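Local coordinates for protein N-deoxyribosyltransferase (Bacillus psychrosaccharolyticus, PDB 6EVS) that catalyses the transfer of 2-deoxyribose between nucleobases and can be used to synthesise modified purine nucleosides, at residues Lys3-Ser8 / Glu61-Ala66; Val96-Pro101 / His115-Asp120. One frame throughout, in Å; residues are numbered along the deposited sequence.

The two contacts lie on one parallel sheet, whose strands run in the order 32-34, 3-7, 68-72, 96-99, 116-118. Interaction 1 sets helix 49-65 on strand 3-7, while interaction 2 pairs strand 96-99 with the outermost strand of this chain, 116-118. Strand 68-72 lies between the two and is hydrogen-bonded through its backbone to both 3-7 and 96-99. The centres of the two contacts are about 16 Å apart, on opposite sides of the middle of the chain, and the nearest atoms are about 6 Å apart, without touching. Along the sequence interaction 1 closes before interaction 2 opens. One contact therefore covers the sheet with a helix and the other extends it edgeward.

Interaction 1. Residues Lys3-Ser8 / Glu61-Ala66; sequences KIYLAS and EHIKWA
Lys3 lies across the indole of Trp65 and ends on that residue's own carbonyl, a polar contact and an aromatic one made by a single side chain. The ammonium gives the polar part: NZ donates to Trp65 O at 3.0 Å, in the carbonyl plane, at the point where helix 49-65 ends. The same NZ stands 4.2 Å from the centroid of the five-membered ring of Trp65, over its face, in a cation-pi contact. CH-pi contact adds to it, Lys3 CD sitting over that ring face 3.4 Å from Trp65 NE1. A bend at chi3 (-97°), made while CD lies over the indole, turns CE and NZ to the carbonyl. His62 CD2 lies over the other face of the indole, toward its rim, and the imidazole in turn stacks on Phe34 and donates from NE2 to Thr131 O of the second subunit.

Apolar packing takes over farther along the strand. Ile63 CG1 stands squarely above the middle of the Tyr5 ring, 3.5 Å from its centroid and 6° off the ring normal, while His62 CB meets the ring at its edge. With CG anti to the backbone N, the phenol lies under Ile63, and its hydroxyl is hydrogen-bonded to Glu85 of helix 80-91. Ala66 CB, just beyond the helix, fills in at the strand backbone, 3.6 Å from Tyr5 N and 3.9 Å from Tyr5 CB.

Strand and helix axes come within 7.6 Å and run roughly antiparallel, at 139°. This is the helix-on-sheet layer of a flavodoxin-like alpha/beta fold: helix 49-65 is the crossover from strand 32-34 to strand 68-72, passing over the intervening strand 3-7.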
# COMPACT_ATOMS: atom_id res chain seq x y z
N LYS A 3 13.03 4.67 15.19
CA LYS A 3 13.92 4.12 14.19
C LYS A 3 13.96 5.07 12.99
O LYS A 3 12.90 5.50 12.50
CB LYS A 3 13.47 2.72 13.75
CG LYS A 3 13.20 1.76 14.91
CD LYS A 3 12.73 0.39 14.39
CE LYS A 3 11.22 0.24 14.40
NZ LYS A 3 10.76 -1.02 13.72
N ILE A 4 15.16 5.41 12.54
CA ILE A 4 15.33 6.44 11.52
C ILE A 4 16.19 5.90 10.39
O ILE A 4 17.28 5.36 10.64
CB ILE A 4 15.95 7.72 12.10
CG1 ILE A 4 15.03 8.34 13.17
CG2 ILE A 4 16.26 8.70 10.96
CD1 ILE A 4 15.61 9.65 13.78
N TYR A 5 15.71 6.03 9.15
CA TYR A 5 16.53 5.75 7.98
C TYR A 5 17.20 7.03 7.53
O TYR A 5 16.50 7.99 7.17
CB TYR A 5 15.67 5.18 6.85
CG TYR A 5 16.47 4.72 5.65
CD1 TYR A 5 16.91 3.38 5.55
CD2 TYR A 5 16.80 5.60 4.62
CE1 TYR A 5 17.66 2.95 4.43
CE2 TYR A 5 17.54 5.17 3.52
CZ TYR A 5 17.97 3.86 3.43
OH TYR A 5 18.68 3.47 2.31
N LEU A 6 18.54 7.04 7.46
CA LEU A 6 19.26 8.27 7.10
C LEU A 6 19.51 8.24 5.59
O LEU A 6 20.39 7.53 5.11
CB LEU A 6 20.56 8.37 7.89
CG LEU A 6 21.47 9.55 7.61
CD1 LEU A 6 20.69 10.85 7.77
CD2 LEU A 6 22.65 9.48 8.57
N ALA A 7 18.69 8.99 4.84
CA ALA A 7 18.82 9.06 3.38
C ALA A 7 19.74 10.22 2.99
O ALA A 7 19.37 11.39 3.11
CB ALA A 7 17.46 9.23 2.71
N SER A 8 20.92 9.90 2.45
CA SER A 8 21.86 10.93 2.03
C SER A 8 22.94 10.31 1.15
O SER A 8 23.28 9.14 1.33
CB SER A 8 22.53 11.59 3.24
OG SER A 8 23.64 12.42 2.81
N GLU A 61 14.51 -2.60 2.74
CA GLU A 61 13.97 -3.21 3.95
C GLU A 61 14.15 -2.29 5.16
O GLU A 61 13.27 -2.23 6.03
CB GLU A 61 14.61 -4.58 4.20
CG GLU A 61 13.73 -5.50 5.03
CD GLU A 61 12.45 -5.89 4.31
OE1 GLU A 61 11.48 -6.25 4.99
OE2 GLU A 61 12.40 -5.83 3.06
N HIS A 62 15.25 -1.53 5.22
CA HIS A 62 15.43 -0.66 6.37
C HIS A 62 14.64 0.64 6.25
O HIS A 62 14.35 1.26 7.28
CB HIS A 62 16.91 -0.39 6.61
CG HIS A 62 17.58 -1.48 7.38
ND1 HIS A 62 18.09 -2.61 6.77
CD2 HIS A 62 17.75 -1.67 8.71
CE1 HIS A 62 18.61 -3.41 7.69
NE2 HIS A 62 18.40 -2.87 8.87
N ILE A 63 14.24 1.04 5.05
CA ILE A 63 13.25 2.10 4.95
C ILE A 63 11.92 1.61 5.50
O ILE A 63 11.22 2.33 6.23
CB ILE A 63 13.08 2.59 3.50
CG1 ILE A 63 14.40 3.08 2.91
CG2 ILE A 63 12.02 3.69 3.43
CD1 ILE A 63 14.21 3.56 1.48
N LYS A 64 11.57 0.36 5.18
CA LYS A 64 10.32 -0.23 5.67
C LYS A 64 10.36 -0.43 7.19
O LYS A 64 9.33 -0.25 7.87
CB LYS A 64 10.07 -1.55 4.95
CG LYS A 64 9.61 -1.36 3.53
CD LYS A 64 9.90 -2.58 2.67
CE LYS A 64 9.39 -2.37 1.26
NZ LYS A 64 9.42 -3.60 0.43
N TRP A 65 11.53 -0.80 7.73
CA TRP A 65 11.70 -0.99 9.17
C TRP A 65 11.64 0.33 9.95
O TRP A 65 11.24 0.34 11.12
CB TRP A 65 13.04 -1.70 9.39
CG TRP A 65 13.80 -1.52 10.69
CD1 TRP A 65 13.81 -2.38 11.76
CD2 TRP A 65 14.72 -0.46 11.02
NE1 TRP A 65 14.67 -1.91 12.74
CE2 TRP A 65 15.23 -0.73 12.31
CE3 TRP A 65 15.16 0.69 10.35
CZ2 TRP A 65 16.15 0.12 12.96
CZ3 TRP A 65 16.08 1.55 10.99
CH2 TRP A 65 16.56 1.26 12.29
N ALA A 66 12.02 1.44 9.32
CA ALA A 66 12.14 2.72 9.99
C ALA A 66 10.76 3.32 10.31
O ALA A 66 9.79 3.09 9.59
CB ALA A 66 12.90 3.71 9.11

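Interaction 2. Residues Val96-Pro101 / His115-Asp120; sequences VMLFSP and HAYFED
Met97 and Phe118 meet on one face of the sheet, where the thioether chain, bent at chi3 (99°), brings CE obliquely against the ring, 3.6 Å from Phe118 CE1. Met97 CG rests on the methyl of Ala116, its neighbour in register. On the same face the Phe99 side chain crosses that of Phe118 at about a right angle, with Phe99 CD2 3.9 Å from Phe118 CB; its CE2 reaches on to Asp120 N, and Trp121 stacks on the ring. The backbones beneath are parallel strands, the two arms of a beta-alpha-beta unit with helix 108-111 between them. Leu98 is bonded twice to the same strand, its N donating to Ala116 O at 3.0 Å and its O accepting Phe118 N at 2.8 Å, and Ser100 N goes on to Phe118 O. At the start, Val96 O accepts His115 N at 2.7 Å and, more weakly, Ala116 N. Leu98 and Tyr117 occupy the other face. There the phenol runs along the strand, CG anti to the backbone N (chi1 174°), until OH lies 3.5 Å from Ser100 CB. That hydroxyl donates to Glu119 OE2 at 2.5 Å, on the anti side of the carboxylate, and a water bridges Ser100 O and Glu119 O.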
# COMPACT_ATOMS: atom_id res chain seq x y z
N VAL A 96 8.64 12.10 6.48
CA VAL A 96 9.93 12.51 5.95
C VAL A 96 10.39 13.78 6.65
O VAL A 96 9.67 14.78 6.66
CB VAL A 96 9.88 12.73 4.43
CG1 VAL A 96 11.14 13.45 3.96
CG2 VAL A 96 9.72 11.41 3.71
N MET A 97 11.58 13.73 7.24
CA MET A 97 12.28 14.90 7.72
C MET A 97 13.45 15.22 6.79
O MET A 97 14.12 14.31 6.30
CB MET A 97 12.78 14.73 9.15
CG MET A 97 11.65 14.70 10.22
SD MET A 97 12.28 13.88 11.68
CE MET A 97 12.75 15.14 12.82
N LEU A 98 13.69 16.50 6.56
CA LEU A 98 14.70 16.91 5.60
C LEU A 98 15.58 17.98 6.21
O LEU A 98 15.09 18.90 6.87
CB LEU A 98 14.05 17.41 4.30
CG LEU A 98 14.94 17.54 3.06
CD1 LEU A 98 15.30 16.17 2.51
CD2 LEU A 98 14.28 18.40 1.99
N PHE A 99 16.88 17.84 6.00
CA PHE A 99 17.88 18.80 6.44
C PHE A 99 18.61 19.31 5.21
O PHE A 99 19.10 18.52 4.40
CB PHE A 99 18.86 18.18 7.44
CG PHE A 99 19.90 19.15 7.95
CD1 PHE A 99 21.11 19.28 7.30
CD2 PHE A 99 19.65 19.94 9.07
CE1 PHE A 99 22.06 20.19 7.76
CE2 PHE A 99 20.61 20.85 9.52
CZ PHE A 99 21.81 20.97 8.87
N SER A 100 18.68 20.63 5.04
CA SER A 100 19.41 21.17 3.89
C SER A 100 20.59 21.99 4.38
O SER A 100 20.40 23.04 5.01
CB SER A 100 18.49 22.01 2.99
OG SER A 100 19.20 22.63 1.92
N PRO A 101 21.83 21.55 4.12
CA PRO A 101 23.00 22.33 4.58
C PRO A 101 23.13 23.68 3.90
O PRO A 101 23.86 24.55 4.41
CB PRO A 101 24.19 21.41 4.24
CG PRO A 101 23.60 20.04 4.05
CD PRO A 101 22.22 20.26 3.51
N HIS A 115 7.48 16.24 6.03
CA HIS A 115 6.70 16.60 7.20
C HIS A 115 7.39 17.65 8.06
O HIS A 115 6.72 18.46 8.70
CB HIS A 115 6.41 15.36 8.06
CG HIS A 115 5.51 15.64 9.21
ND1 HIS A 115 4.18 15.96 9.06
CD2 HIS A 115 5.76 15.70 10.54
CE1 HIS A 115 3.64 16.17 10.25
NE2 HIS A 115 4.57 16.02 11.17
N ALA A 116 8.73 17.63 8.10
CA ALA A 116 9.47 18.60 8.88
C ALA A 116 10.75 18.96 8.14
O ALA A 116 11.42 18.10 7.56
CB ALA A 116 9.79 18.05 10.28
N TYR A 117 11.06 20.25 8.12
CA TYR A 117 12.19 20.79 7.38
C TYR A 117 13.09 21.54 8.35
O TYR A 117 12.61 22.36 9.15
CB TYR A 117 11.72 21.72 6.26
CG TYR A 117 12.84 22.44 5.53
CD1 TYR A 117 13.12 23.78 5.79
CD2 TYR A 117 13.62 21.77 4.60
CE1 TYR A 117 14.15 24.44 5.13
CE2 TYR A 117 14.66 22.41 3.93
CZ TYR A 117 14.92 23.75 4.20
OH TYR A 117 15.94 24.41 3.55
N PHE A 118 14.40 21.28 8.26
CA PHE A 118 15.40 21.84 9.17
C PHE A 118 16.56 22.45 8.39
O PHE A 118 16.98 21.92 7.35
CB PHE A 118 15.95 20.76 10.11
CG PHE A 118 14.90 20.07 10.91
CD1 PHE A 118 14.34 18.88 10.47
CD2 PHE A 118 14.44 20.64 12.09
CE1 PHE A 118 13.35 18.25 11.20
CE2 PHE A 118 13.45 20.02 12.83
CZ PHE A 118 12.90 18.84 12.38
N GLU A 119 17.09 23.56 8.90
CA GLU A 119 18.33 24.12 8.38
C GLU A 119 19.39 24.31 9.46
O GLU A 119 20.47 24.82 9.15
CB GLU A 119 18.06 25.45 7.66
CG GLU A 119 17.33 25.29 6.33
CD GLU A 119 17.22 26.60 5.57
OE1 GLU A 119 17.87 27.56 6.01
OE2 GLU A 119 16.50 26.68 4.56
N ASP A 120 19.13 23.88 10.69
CA ASP A 120 20.13 23.95 11.75
C ASP A 120 19.99 22.72 12.63
O ASP A 120 18.88 22.23 12.85
CB ASP A 120 19.97 25.23 12.59
CG ASP A 120 20.99 25.32 13.71
OD1 ASP A 120 20.80 26.18 14.60
OD2 ASP A 120 21.99 24.56 13.71
O HOH W 1 21.88 24.70 6.67